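Local coordinates for subtilase cytotoxin, subunit B (Escherichia coli, PDB 3DWA), which forms the pentameric B part of an AB5 toxin and probably binds host-cell glycans, including those carrying a non-human sugar, at residues F30-K35 with N95-L100; L65-T70 with L100-T105. All blocks are in the same frame, centred on the assembly; numbering follows the deposited sequence.

Overall arrangement
The segments alternate along the chain: 30-35, 65-70, 95-100 and then 100-105, so interactions 1 and 2 cross in the sequence. Their centres lie about 12 Å apart, and strand 96-102, with Leu100 common to both, joins them. Interaction 1 sits about 2 Å from the centre of the chain, where this strand faces strand 27-35 across the inside of the curled antiparallel sheet. Interaction 2 lies about 12 Å from that centre, where helix 57-70 covers the strand's far end. The arrangement is consistent with the OB fold of AB5 toxin B subunits. Leu100 also pairs with a strand of a neighbouring subunit, so strand 96-102 serves both the interior and the assembly of five subunits.

Interaction 1. Residues F30-K35 with N95-L100; sequences FCIEGK and NALVGL
Phe30 turns its CG into the space between its own N and C (chi1 76°), while Leu97 holds CG anti to its N (chi1 -174°) and chi2 then turns CD2 to the phenyl ring. The two side chains meet at an oblique angle, with Leu97 CD2 3.8 Å from Phe30 CZ and 4.0 Å from Phe30 CE1. The same methyl also serves Ile32, whose CD1 lies 3.9 Å from Leu97 CD2; here the side chains cross at nearly a right angle. Within the strand, Ile32 CG2 lies in the plane of the Phe30 ring, beside its edge and 3.9 Å from Phe30 CE1, which limits the room for the ring to swing. Each residue type suits a buried place: the long Phe30 side chain brings CZ to Leu97, and Ile32 and Leu97 offer methyl ends. The contact is apolar, made by van der Waals touch. The two strands do not pair through their backbones; their side chains meet across the interior of the curled antiparallel sheet, consistent with the OB fold of AB5 toxin B subunits. Around them, the Phe30 ring meets that of Phe19 of strand 14-24 nearly parallel, and that of Tyr61 of helix 57-70 edge-to-face. Leu97 also touches Ile76 of strand 73-79 and Ala44 of strand 41-47, and the Cys31-Cys45 disulfide ties strand 27-35 to strand 41-47.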
loop_
_atom_site.group_PDB
_atom_site.type_symbol
_atom_site.label_atom_id
_atom_site.label_comp_id
_atom_site.label_asym_id
_atom_site.label_seq_id
_atom_site.Cartn_x
_atom_site.Cartn_y
_atom_site.Cartn_z
ATOM N N PHE C 30 8.001 2.550 14.436
ATOM C CA PHE C 30 7.443 1.242 14.783
ATOM C C PHE C 30 8.580 0.418 15.392
ATOM O O PHE C 30 9.762 0.707 15.169
ATOM C CB PHE C 30 6.755 0.543 13.559
ATOM C CG PHE C 30 7.728 -0.054 12.565
ATOM C CD1 PHE C 30 8.091 -1.405 12.654
ATOM C CD2 PHE C 30 8.265 0.729 11.526
ATOM C CE1 PHE C 30 9.030 -1.952 11.764
ATOM C CE2 PHE C 30 9.191 0.196 10.646
ATOM C CZ PHE C 30 9.562 -1.160 10.749
ATOM N N CYS C 31 8.226 -0.586 16.174
ATOM C CA CYS C 31 9.183 -1.452 16.818
ATOM C C CYS C 31 8.635 -2.860 16.608
ATOM O O CYS C 31 7.432 -3.072 16.673
ATOM C CB CYS C 31 9.314 -1.080 18.326
ATOM S SG CYS C 31 10.700 -1.963 19.199
ATOM N N ILE C 32 9.505 -3.809 16.290
ATOM C CA ILE C 32 9.094 -5.218 16.221
ATOM C C ILE C 32 9.786 -6.031 17.312
ATOM O O ILE C 32 10.843 -5.656 17.772
ATOM C CB ILE C 32 9.426 -5.837 14.849
ATOM C CG1 ILE C 32 10.903 -5.622 14.523
ATOM C CG2 ILE C 32 8.523 -5.239 13.753
ATOM C CD1 ILE C 32 11.336 -6.247 13.220
ATOM N N GLU C 33 9.174 -7.138 17.727
ATOM C CA GLU C 33 9.882 -8.105 18.543
ATOM C C GLU C 33 9.851 -9.417 17.791
ATOM O O GLU C 33 8.878 -9.742 17.111
ATOM C CB GLU C 33 9.266 -8.226 19.934
ATOM C CG GLU C 33 9.974 -9.221 20.882
ATOM C CD GLU C 33 8.955 -10.006 21.717
ATOM O OE1 GLU C 33 8.111 -9.368 22.409
ATOM O OE2 GLU C 33 8.969 -11.259 21.649
ATOM N N GLY C 34 10.962 -10.135 17.817
ATOM C CA GLY C 34 10.994 -11.444 17.197
ATOM C C GLY C 34 11.643 -12.446 18.128
ATOM O O GLY C 34 12.339 -12.050 19.045
ATOM N N LYS C 35 11.388 -13.735 17.887
ATOM C CA LYS C 35 11.975 -14.841 18.663
ATOM C C LYS C 35 12.842 -15.740 17.764
ATOM O O LYS C 35 12.408 -16.210 16.713
ATOM C CB LYS C 35 10.881 -15.738 19.240
ATOM C CG LYS C 35 9.976 -15.165 20.303
ATOM C CD LYS C 35 10.598 -15.255 21.664
ATOM C CE LYS C 35 9.634 -14.662 22.666
ATOM N NZ LYS C 35 10.358 -14.265 23.920
ATOM N N ASN C 95 18.022 -0.332 19.735
ATOM C CA ASN C 95 18.337 -0.872 18.410
ATOM C C ASN C 95 17.565 -0.225 17.274
ATOM O O ASN C 95 16.347 -0.194 17.302
ATOM C CB ASN C 95 18.138 -2.399 18.305
ATOM C CG ASN C 95 18.984 -3.202 19.320
ATOM O OD1 ASN C 95 20.025 -2.734 19.803
ATOM N ND2 ASN C 95 18.499 -4.405 19.671
ATOM N N ALA C 96 18.285 0.251 16.256
ATOM C CA ALA C 96 17.659 0.616 14.995
ATOM C C ALA C 96 17.551 -0.620 14.139
ATOM O O ALA C 96 18.465 -1.435 14.104
ATOM C CB ALA C 96 18.488 1.708 14.256
ATOM N N LEU C 97 16.412 -0.761 13.455
ATOM C CA LEU C 97 16.217 -1.743 12.386
ATOM C C LEU C 97 16.833 -1.204 11.101
ATOM O O LEU C 97 16.524 -0.084 10.668
ATOM C CB LEU C 97 14.702 -1.982 12.182
ATOM C CG LEU C 97 14.314 -3.091 11.192
ATOM C CD1 LEU C 97 15.043 -4.422 11.462
ATOM C CD2 LEU C 97 12.768 -3.254 11.088
ATOM N N VAL C 98 17.694 -1.989 10.478
ATOM C CA VAL C 98 18.477 -1.485 9.360
ATOM C C VAL C 98 18.367 -2.365 8.142
ATOM O O VAL C 98 18.961 -2.066 7.103
ATOM C CB VAL C 98 19.993 -1.123 9.763
ATOM C CG1 VAL C 98 20.015 -0.255 11.005
ATOM C CG2 VAL C 98 20.910 -2.372 9.949
ATOM N N GLY C 99 17.572 -3.427 8.247
ATOM C CA GLY C 99 17.438 -4.355 7.146
ATOM C C GLY C 99 16.695 -5.627 7.507
ATOM O O GLY C 99 16.542 -5.939 8.687
ATOM N N LEU C 100 16.265 -6.376 6.490
ATOM C CA LEU C 100 15.539 -7.665 6.686
ATOM C C LEU C 100 15.822 -8.558 5.497
ATOM O O LEU C 100 16.032 -8.050 4.377
ATOM C CB LEU C 100 14.010 -7.418 6.727
ATOM C CG LEU C 100 13.389 -6.570 7.848
ATOM C CD1 LEU C 100 12.029 -5.969 7.477
ATOM C CD2 LEU C 100 13.279 -7.439 9.145
#

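Interaction 2. Residues L65-T70 with L100-T105; sequences LYFYTT and LSTCTT
Phe67, a buried aromatic of helix 57-70, reaches Leu100 and Thr102 with the far end of its ring. With chi1 at -75°, its CG lies beside the backbone N and the ring is sent toward the strand. Leu100 CB lies at the ring edge, close to its plane, 4.1 Å from Phe67 CE2. Thr102 crosses the aromatic side chain at about a right angle and sets its methyl CG2 3.7 Å from Phe67 CZ. The Phe67 side chain bridges helix 65-70 and strand 100-102, whose axes come within 10.7 Å at an angle of 38°. Val74 and Ile16 of neighbouring strands also pack on Phe67.

By contrast, Thr69 and Thr70 are exposed. Leu65 O accepts bonds from Thr69 OG1 at 2.7 Å and Thr69 N at 3.0 Å, from opposite faces of its plane; Thr69 OG1 also bonds to Tyr66 OH of a neighbouring subunit. Thr104 and Thr105 likewise lie in an exposed loop, beyond Cys103 and its disulfide to Cys109.

Threonine suits position 102 because it has two characters: its methyl packs on Phe67, while OG1 bonds to Phe19 N of a neighbouring subunit. Ser101 OG bonds to Phe110 O of its own chain and to His20 of a neighbouring subunit. Apolar contact thus holds helix on strand, while these hydroxyls serve polar partners.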
loop_
_atom_site.group_PDB
_atom_site.type_symbol
_atom_site.label_atom_id
_atom_site.label_comp_id
_atom_site.label_asym_id
_atom_site.label_seq_id
_atom_site.Cartn_x
_atom_site.Cartn_y
_atom_site.Cartn_z
ATOM N N LEU C 65 5.832 -5.687 8.464
ATOM C CA LEU C 65 4.427 -6.040 8.572
ATOM C C LEU C 65 4.067 -7.249 7.715
ATOM O O LEU C 65 3.317 -8.157 8.183
ATOM C CB LEU C 65 3.488 -4.834 8.322
ATOM C CG LEU C 65 1.982 -5.125 8.537
ATOM C CD1 LEU C 65 1.682 -5.514 10.006
ATOM C CD2 LEU C 65 1.004 -3.978 8.116
ATOM N N TYR C 66 4.609 -7.301 6.500
ATOM C CA TYR C 66 4.524 -8.499 5.652
ATOM C C TYR C 66 4.995 -9.793 6.381
ATOM O O TYR C 66 4.283 -10.802 6.432
ATOM C CB TYR C 66 5.349 -8.294 4.364
ATOM C CG TYR C 66 5.254 -9.442 3.408
ATOM C CD1 TYR C 66 4.230 -9.487 2.450
ATOM C CD2 TYR C 66 6.160 -10.523 3.475
ATOM C CE1 TYR C 66 4.138 -10.573 1.536
ATOM C CE2 TYR C 66 6.060 -11.617 2.601
ATOM C CZ TYR C 66 5.044 -11.630 1.642
ATOM O OH TYR C 66 4.947 -12.677 0.769
ATOM N N PHE C 67 6.216 -9.770 6.910
ATOM C CA PHE C 67 6.823 -10.925 7.561
ATOM C C PHE C 67 6.135 -11.285 8.886
ATOM O O PHE C 67 6.045 -12.448 9.267
ATOM C CB PHE C 67 8.318 -10.626 7.820
ATOM C CG PHE C 67 9.171 -10.703 6.610
ATOM C CD1 PHE C 67 8.906 -11.626 5.593
ATOM C CD2 PHE C 67 10.309 -9.907 6.497
ATOM C CE1 PHE C 67 9.754 -11.737 4.490
ATOM C CE2 PHE C 67 11.134 -10.013 5.397
ATOM C CZ PHE C 67 10.857 -10.934 4.385
ATOM N N TYR C 68 5.640 -10.283 9.603
ATOM C CA TYR C 68 4.749 -10.539 10.738
ATOM C C TYR C 68 3.526 -11.386 10.310
ATOM O O TYR C 68 3.092 -12.312 11.048
ATOM C CB TYR C 68 4.280 -9.229 11.383
ATOM C CG TYR C 68 3.247 -9.419 12.483
ATOM C CD1 TYR C 68 3.620 -9.917 13.756
ATOM C CD2 TYR C 68 1.906 -9.075 12.276
ATOM C CE1 TYR C 68 2.675 -10.092 14.781
ATOM C CE2 TYR C 68 0.960 -9.258 13.300
ATOM C CZ TYR C 68 1.362 -9.780 14.550
ATOM O OH TYR C 68 0.417 -9.969 15.550
ATOM N N THR C 69 2.941 -11.018 9.165
ATOM C CA THR C 69 1.769 -11.679 8.606
ATOM C C THR C 69 2.063 -13.122 8.181
ATOM O O THR C 69 1.269 -14.009 8.496
ATOM C CB THR C 69 1.186 -10.901 7.404
ATOM O OG1 THR C 69 1.030 -9.508 7.747
ATOM C CG2 THR C 69 -0.174 -11.476 6.976
ATOM N N THR C 70 3.153 -13.358 7.441
ATOM C CA THR C 70 3.469 -14.710 6.987
ATOM C C THR C 70 3.954 -15.637 8.138
ATOM O O THR C 70 3.781 -16.854 8.068
ATOM C CB THR C 70 4.505 -14.757 5.846
ATOM O OG1 THR C 70 5.758 -14.300 6.331
ATOM C CG2 THR C 70 4.065 -13.932 4.582
ATOM N N LEU C 100 16.265 -6.376 6.490
ATOM C CA LEU C 100 15.539 -7.665 6.686
ATOM C C LEU C 100 15.822 -8.558 5.497
ATOM O O LEU C 100 16.032 -8.050 4.377
ATOM C CB LEU C 100 14.010 -7.418 6.727
ATOM C CG LEU C 100 13.389 -6.570 7.848
ATOM C CD1 LEU C 100 12.029 -5.969 7.477
ATOM C CD2 LEU C 100 13.279 -7.439 9.145
ATOM N N SER C 101 15.783 -9.881 5.704
ATOM C CA SER C 101 15.965 -10.841 4.642
ATOM C C SER C 101 15.133 -12.096 4.909
ATOM O O SER C 101 14.938 -12.476 6.057
ATOM C CB SER C 101 17.429 -11.313 4.627
ATOM O OG SER C 101 18.272 -10.317 4.082
ATOM N N THR C 102 14.754 -12.786 3.844
ATOM C CA THR C 102 14.212 -14.128 3.955
ATOM C C THR C 102 15.343 -15.125 4.310
ATOM O O THR C 102 16.523 -14.873 4.052
ATOM C CB THR C 102 13.558 -14.519 2.640
ATOM O OG1 THR C 102 14.540 -14.463 1.605
ATOM C CG2 THR C 102 12.400 -13.534 2.319
ATOM N N CYS C 103 14.971 -16.257 4.894
ATOM C CA CYS C 103 15.938 -17.282 5.272
ATOM C C CYS C 103 15.595 -18.594 4.634
ATOM O O CYS C 103 14.413 -18.931 4.439
ATOM C CB CYS C 103 15.944 -17.458 6.798
ATOM S SG CYS C 103 16.503 -16.013 7.668
ATOM N N THR C 104 16.635 -19.351 4.301
ATOM C CA THR C 104 16.483 -20.705 3.823
ATOM C C THR C 104 16.555 -21.698 5.007
ATOM O O THR C 104 15.855 -22.705 5.016
ATOM C CB THR C 104 17.581 -21.049 2.773
ATOM O OG1 THR C 104 18.806 -20.503 3.244
ATOM C CG2 THR C 104 17.303 -20.350 1.470
ATOM N N THR C 105 17.405 -21.430 5.995
ATOM C CA THR C 105 17.375 -22.227 7.221
ATOM C C THR C 105 17.284 -21.289 8.442
ATOM O O THR C 105 17.123 -20.080 8.302
ATOM C CB THR C 105 18.590 -23.219 7.337
ATOM O OG1 THR C 105 19.762 -22.487 7.659
ATOM C CG2 THR C 105 18.857 -24.006 6.018
#